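Local coordinates for protein 1,4-dihydroxy-6-naphtoate synthase (Archaeoglobus fulgidus, PDB 1ZBM) that probably converts cyclic dehypoxanthine futalosine into 1,4-dihydroxy-6-naphthoate, a carbon-carbon lyase step in the biosynthesis of menaquinone, at residues E217-E220 / Y221-K224; R227-D230 / R231-K235. One frame throughout, in Å; residues are numbered along the deposited sequence.

Interaction 1: E217-E220 / Y221-K224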
loop_
_atom_site.group_PDB
_atom_site.type_symbol
_atom_site.label_atom_id
_atom_site.label_comp_id
_atom_site.label_asym_id
_atom_site.label_seq_id
_atom_site.Cartn_x
_atom_site.Cartn_y
_atom_site.Cartn_z
ATOM N N GLU A 217 -3.577 5.873 -20.912
ATOM C CA GLU A 217 -4.848 5.186 -20.968
ATOM C C GLU A 217 -5.225 4.672 -19.571
ATOM O O GLU A 217 -6.299 4.982 -19.052
ATOM C CB GLU A 217 -4.776 4.021 -21.950
ATOM C CG GLU A 217 -6.133 3.424 -22.285
ATOM C CD GLU A 217 -6.021 2.120 -23.043
ATOM O OE1 GLU A 217 -5.113 2.003 -23.890
ATOM O OE2 GLU A 217 -6.855 1.217 -22.805
ATOM N N ALA A 218 -4.338 3.891 -18.960
ATOM C CA ALA A 218 -4.602 3.345 -17.631
ATOM C C ALA A 218 -4.841 4.434 -16.580
ATOM O O ALA A 218 -5.700 4.292 -15.710
ATOM C CB ALA A 218 -3.451 2.439 -17.199
ATOM N N ILE A 219 -4.091 5.525 -16.668
ATOM C CA ILE A 219 -4.223 6.621 -15.718
ATOM C C ILE A 219 -5.550 7.356 -15.889
ATOM O O ILE A 219 -6.085 7.923 -14.937
ATOM C CB ILE A 219 -3.060 7.624 -15.895
ATOM C CG1 ILE A 219 -2.521 8.055 -14.529
ATOM C CG2 ILE A 219 -3.515 8.841 -16.716
ATOM C CD1 ILE A 219 -3.512 8.759 -13.664
ATOM N N GLU A 220 -6.080 7.349 -17.108
ATOM C CA GLU A 220 -7.342 8.027 -17.404
ATOM C C GLU A 220 -8.470 7.497 -16.525
ATOM O O GLU A 220 -9.206 8.264 -15.909
ATOM C CB GLU A 220 -7.715 7.831 -18.874
ATOM C CG GLU A 220 -8.906 8.671 -19.318
ATOM C CD GLU A 220 -8.631 10.156 -19.194
ATOM O OE1 GLU A 220 -7.578 10.617 -19.706
ATOM O OE2 GLU A 220 -9.461 10.873 -18.578
ATOM N N TYR A 221 -8.611 6.179 -16.486
ATOM C CA TYR A 221 -9.644 5.566 -15.673
ATOM C C TYR A 221 -9.316 5.756 -14.188
ATOM O O TYR A 221 -10.196 6.044 -13.380
ATOM C CB TYR A 221 -9.737 4.078 -15.987
ATOM C CG TYR A 221 -10.632 3.313 -15.044
ATOM C CD1 TYR A 221 -12.020 3.420 -15.129
ATOM C CD2 TYR A 221 -10.091 2.500 -14.049
ATOM C CE1 TYR A 221 -12.853 2.736 -14.248
ATOM C CE2 TYR A 221 -10.911 1.808 -13.159
ATOM C CZ TYR A 221 -12.290 1.931 -13.262
ATOM O OH TYR A 221 -13.115 1.264 -12.388
ATOM N N ALA A 222 -8.041 5.600 -13.844
ATOM C CA ALA A 222 -7.582 5.728 -12.468
ATOM C C ALA A 222 -7.938 7.065 -11.857
ATOM O O ALA A 222 -8.030 7.198 -10.634
ATOM C CB ALA A 222 -6.070 5.524 -12.404
HETATM N N MSE A 223 -8.127 8.065 -12.709
HETATM C CA MSE A 223 -8.463 9.399 -12.239
HETATM C C MSE A 223 -9.650 9.397 -11.275
HETATM O O MSE A 223 -9.751 10.271 -10.416
HETATM C CB MSE A 223 -8.745 10.324 -13.434
HETATM C CG MSE A 223 -7.514 10.625 -14.296
HETATM SE SE MSE A 223 -6.044 11.411 -13.293
HETATM C CE MSE A 223 -6.866 13.085 -12.794
ATOM N N LYS A 224 -10.547 8.423 -11.395
ATOM C CA LYS A 224 -11.693 8.390 -10.483
ATOM C C LYS A 224 -11.261 8.367 -9.005
ATOM O O LYS A 224 -12.062 8.644 -8.111
ATOM C CB LYS A 224 -12.590 7.189 -10.780
ATOM C CG LYS A 224 -11.891 5.869 -10.657
ATOM C CD LYS A 224 -12.752 4.756 -11.185
ATOM C CE LYS A 224 -14.031 4.626 -10.392
ATOM N NZ LYS A 224 -14.685 3.359 -10.790
#
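Ile219 and Met223, one helical turn apart, carry the side-chain contact toward the C-terminal end of helix 215-222, as the chain passes into a 3-10 segment. Met223 is present as selenomethionine, and its SE lies 3.7 Å from CD1 of Ile219. Two torsions bring it there: chi1 of -68° sets CG beside the backbone N, and a further bend at chi2 (-57°) turns the chain back over the preceding turn. Its CG thereby also rests on two backbone carbonyl oxygens of that turn, 3.1 Å from Ile219 O and close to Glu220 O as well. Ile219 reaches forward with its longer branch, whose terminal CD1 additionally comes within 4.3 Å of Ala222 CB.

The backbone beneath changes character at this point. Ala222 N still gives a regular i to i-4 helical bond to Ala218 O, whereas Met223 N is shared by two weak ones, to Ile219 O at 3.0 Å and Glu220 O at 3.4 Å. This division between an alpha-helical and a 3-10 acceptor marks the narrowing of the helix, and the bond from Lys224 N to Tyr221 O carries on the tighter spacing.

On another side of the helix, Tyr221 points its CB away from the preceding turn; CG is anti to the backbone N, beside the carbonyl carbon, and the aliphatic part of Lys224 lies over one ring face. CD sits 3.5 Å above the ring plane, displaced toward the rim.

Tyr221 also meets His31 edge-to-face and touches Tyr27, while Ala218 and Ala222 pack on helix 20-30. OE2 of Glu217 is hydrogen-bonded to Tyr27 OH. Helix 215-222 is thus set between helix 20-30, helix 194-213, which meets Glu217 and Ala218, and helix 231-241, which receives Ile219 and Met223.

Interaction 2: R227-D230 / R231-K235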
loop_
_atom_site.group_PDB
_atom_site.type_symbol
_atom_site.label_atom_id
_atom_site.label_comp_id
_atom_site.label_asym_id
_atom_site.label_seq_id
_atom_site.Cartn_x
_atom_site.Cartn_y
_atom_site.Cartn_z
ATOM N N ARG A 227 -8.304 12.061 -6.444
ATOM C CA ARG A 227 -8.449 12.940 -5.290
ATOM C C ARG A 227 -7.886 14.348 -5.537
ATOM O O ARG A 227 -7.100 14.849 -4.735
ATOM C CB ARG A 227 -7.743 12.311 -4.082
ATOM C CG ARG A 227 -8.643 12.034 -2.880
ATOM C CD ARG A 227 -8.947 10.539 -2.712
ATOM N NE ARG A 227 -7.735 9.760 -2.484
ATOM C CZ ARG A 227 -7.678 8.431 -2.494
ATOM N NH1 ARG A 227 -8.776 7.719 -2.718
ATOM N NH2 ARG A 227 -6.515 7.815 -2.306
ATOM N N GLY A 228 -8.282 14.975 -6.644
ATOM C CA GLY A 228 -7.820 16.323 -6.944
ATOM C C GLY A 228 -6.505 16.435 -7.701
ATOM O O GLY A 228 -6.198 17.483 -8.269
ATOM N N LEU A 229 -5.722 15.363 -7.705
ATOM C CA LEU A 229 -4.453 15.352 -8.407
ATOM C C LEU A 229 -4.684 15.507 -9.896
ATOM O O LEU A 229 -5.615 14.920 -10.446
ATOM C CB LEU A 229 -3.727 14.027 -8.186
ATOM C CG LEU A 229 -3.211 13.667 -6.798
ATOM C CD1 LEU A 229 -2.794 12.196 -6.772
ATOM C CD2 LEU A 229 -2.037 14.567 -6.452
ATOM N N ASP A 230 -3.832 16.297 -10.545
ATOM C CA ASP A 230 -3.913 16.492 -11.984
ATOM C C ASP A 230 -3.347 15.222 -12.614
ATOM O O ASP A 230 -2.805 14.366 -11.908
ATOM C CB ASP A 230 -3.094 17.720 -12.380
ATOM C CG ASP A 230 -1.824 17.860 -11.559
ATOM O OD1 ASP A 230 -0.801 17.236 -11.910
ATOM O OD2 ASP A 230 -1.853 18.590 -10.545
ATOM N N ARG A 231 -3.475 15.093 -13.931
ATOM C CA ARG A 231 -2.998 13.904 -14.648
ATOM C C ARG A 231 -1.510 13.586 -14.497
ATOM O O ARG A 231 -1.125 12.424 -14.353
ATOM C CB ARG A 231 -3.353 14.015 -16.141
ATOM C CG ARG A 231 -4.723 13.429 -16.451
ATOM C CD ARG A 231 -5.400 14.012 -17.691
ATOM N NE ARG A 231 -6.785 13.530 -17.768
ATOM C CZ ARG A 231 -7.844 14.166 -17.264
ATOM N NH1 ARG A 231 -9.057 13.631 -17.372
ATOM N NH2 ARG A 231 -7.697 15.356 -16.693
ATOM N N GLU A 232 -0.678 14.618 -14.515
ATOM C CA GLU A 232 0.753 14.408 -14.396
ATOM C C GLU A 232 1.141 13.909 -13.016
ATOM O O GLU A 232 1.912 12.957 -12.873
ATOM C CB GLU A 232 1.503 15.704 -14.708
ATOM C CG GLU A 232 1.491 16.057 -16.189
ATOM C CD GLU A 232 1.937 14.887 -17.068
ATOM O OE1 GLU A 232 1.060 14.238 -17.686
ATOM O OE2 GLU A 232 3.159 14.609 -17.117
ATOM N N ARG A 233 0.600 14.568 -12.001
ATOM C CA ARG A 233 0.884 14.220 -10.621
ATOM C C ARG A 233 0.393 12.801 -10.327
ATOM O O ARG A 233 1.034 12.048 -9.593
ATOM C CB ARG A 233 0.194 15.221 -9.697
ATOM C CG ARG A 233 0.991 15.574 -8.468
ATOM C CD ARG A 233 1.460 17.015 -8.531
ATOM N NE ARG A 233 1.275 17.658 -7.233
ATOM C CZ ARG A 233 1.448 18.951 -7.003
ATOM N NH1 ARG A 233 1.816 19.762 -7.991
ATOM N NH2 ARG A 233 1.245 19.429 -5.784
ATOM N N ALA A 234 -0.746 12.438 -10.908
ATOM C CA ALA A 234 -1.303 11.105 -10.705
ATOM C C ALA A 234 -0.430 10.036 -11.376
ATOM O O ALA A 234 -0.187 8.972 -10.801
ATOM C CB ALA A 234 -2.724 11.040 -11.245
ATOM N N LYS A 235 0.040 10.319 -12.588
ATOM C CA LYS A 235 0.889 9.376 -13.305
ATOM C C LYS A 235 2.153 9.150 -12.485
ATOM O O LYS A 235 2.604 8.017 -12.299
ATOM C CB LYS A 235 1.272 9.927 -14.684
ATOM C CG LYS A 235 0.892 9.034 -15.858
ATOM C CD LYS A 235 1.350 9.636 -17.177
ATOM C CE LYS A 235 0.730 11.005 -17.406
ATOM N NZ LYS A 235 1.250 11.674 -18.636
#
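Asp230 N-caps helix 231-241, its side chain accepting a bond from Arg233 N three residues on. Arg231 opens the helix with a chain extended from CG to NE, ending in a salt bridge with Glu220. Next, Glu232 brings only its CB near the cap, while its carboxylate pairs within the helix with Lys235, NZ to OE1 being 2.7 Å; Lys235 has a second acid partner in Asp216.

Arg233 makes the closest side-chain approach. Its CB lies against the Asp230 carboxylate, and its CG meets CD2 of Leu229 at 3.8 Å, the two chains crossing at about a right angle. Bends at chi2 and chi3 carry the guanidinium onward to a salt bridge with Asp160, its plane 89° from that of the Asp230 carboxylate. Ala234 N closes the first helical turn on Asp230 O at 3.0 Å, and its CB packs on CB of Leu229, whose side chain is about 8 Å from that of His152, the predicted proton acceptor.

In the capping bond itself, a chi1 of 37° sets CG between the backbone N and the carbonyl carbon, which brings the carboxylate to the start of the first turn, and Asp230 OD1 takes Arg233 N at 3.0 Å on its anti side, 33° out of the carboxylate plane.

Interactions 1 and 2 sit at consecutive ends of successive helices: the last turn of 215-222 and the first of 231-241. Both are partly buried, but the apolar pair of 217-224 faces the neighbouring helix, whereas 227-235 relies on a carboxylate cap in a more exposed position. They meet directly. Ile219 CD1 packs on Ala234 CB at 3.4 Å, the methyl of selenomethionine Met223 approaches the backbone of Leu229, and between the exposed side chains the salt bridge runs from Glu220 OE2 to Arg231 NH1 at 3.0 Å. An apolar seam with a charged rim therefore holds the two helices together around their connecting loop.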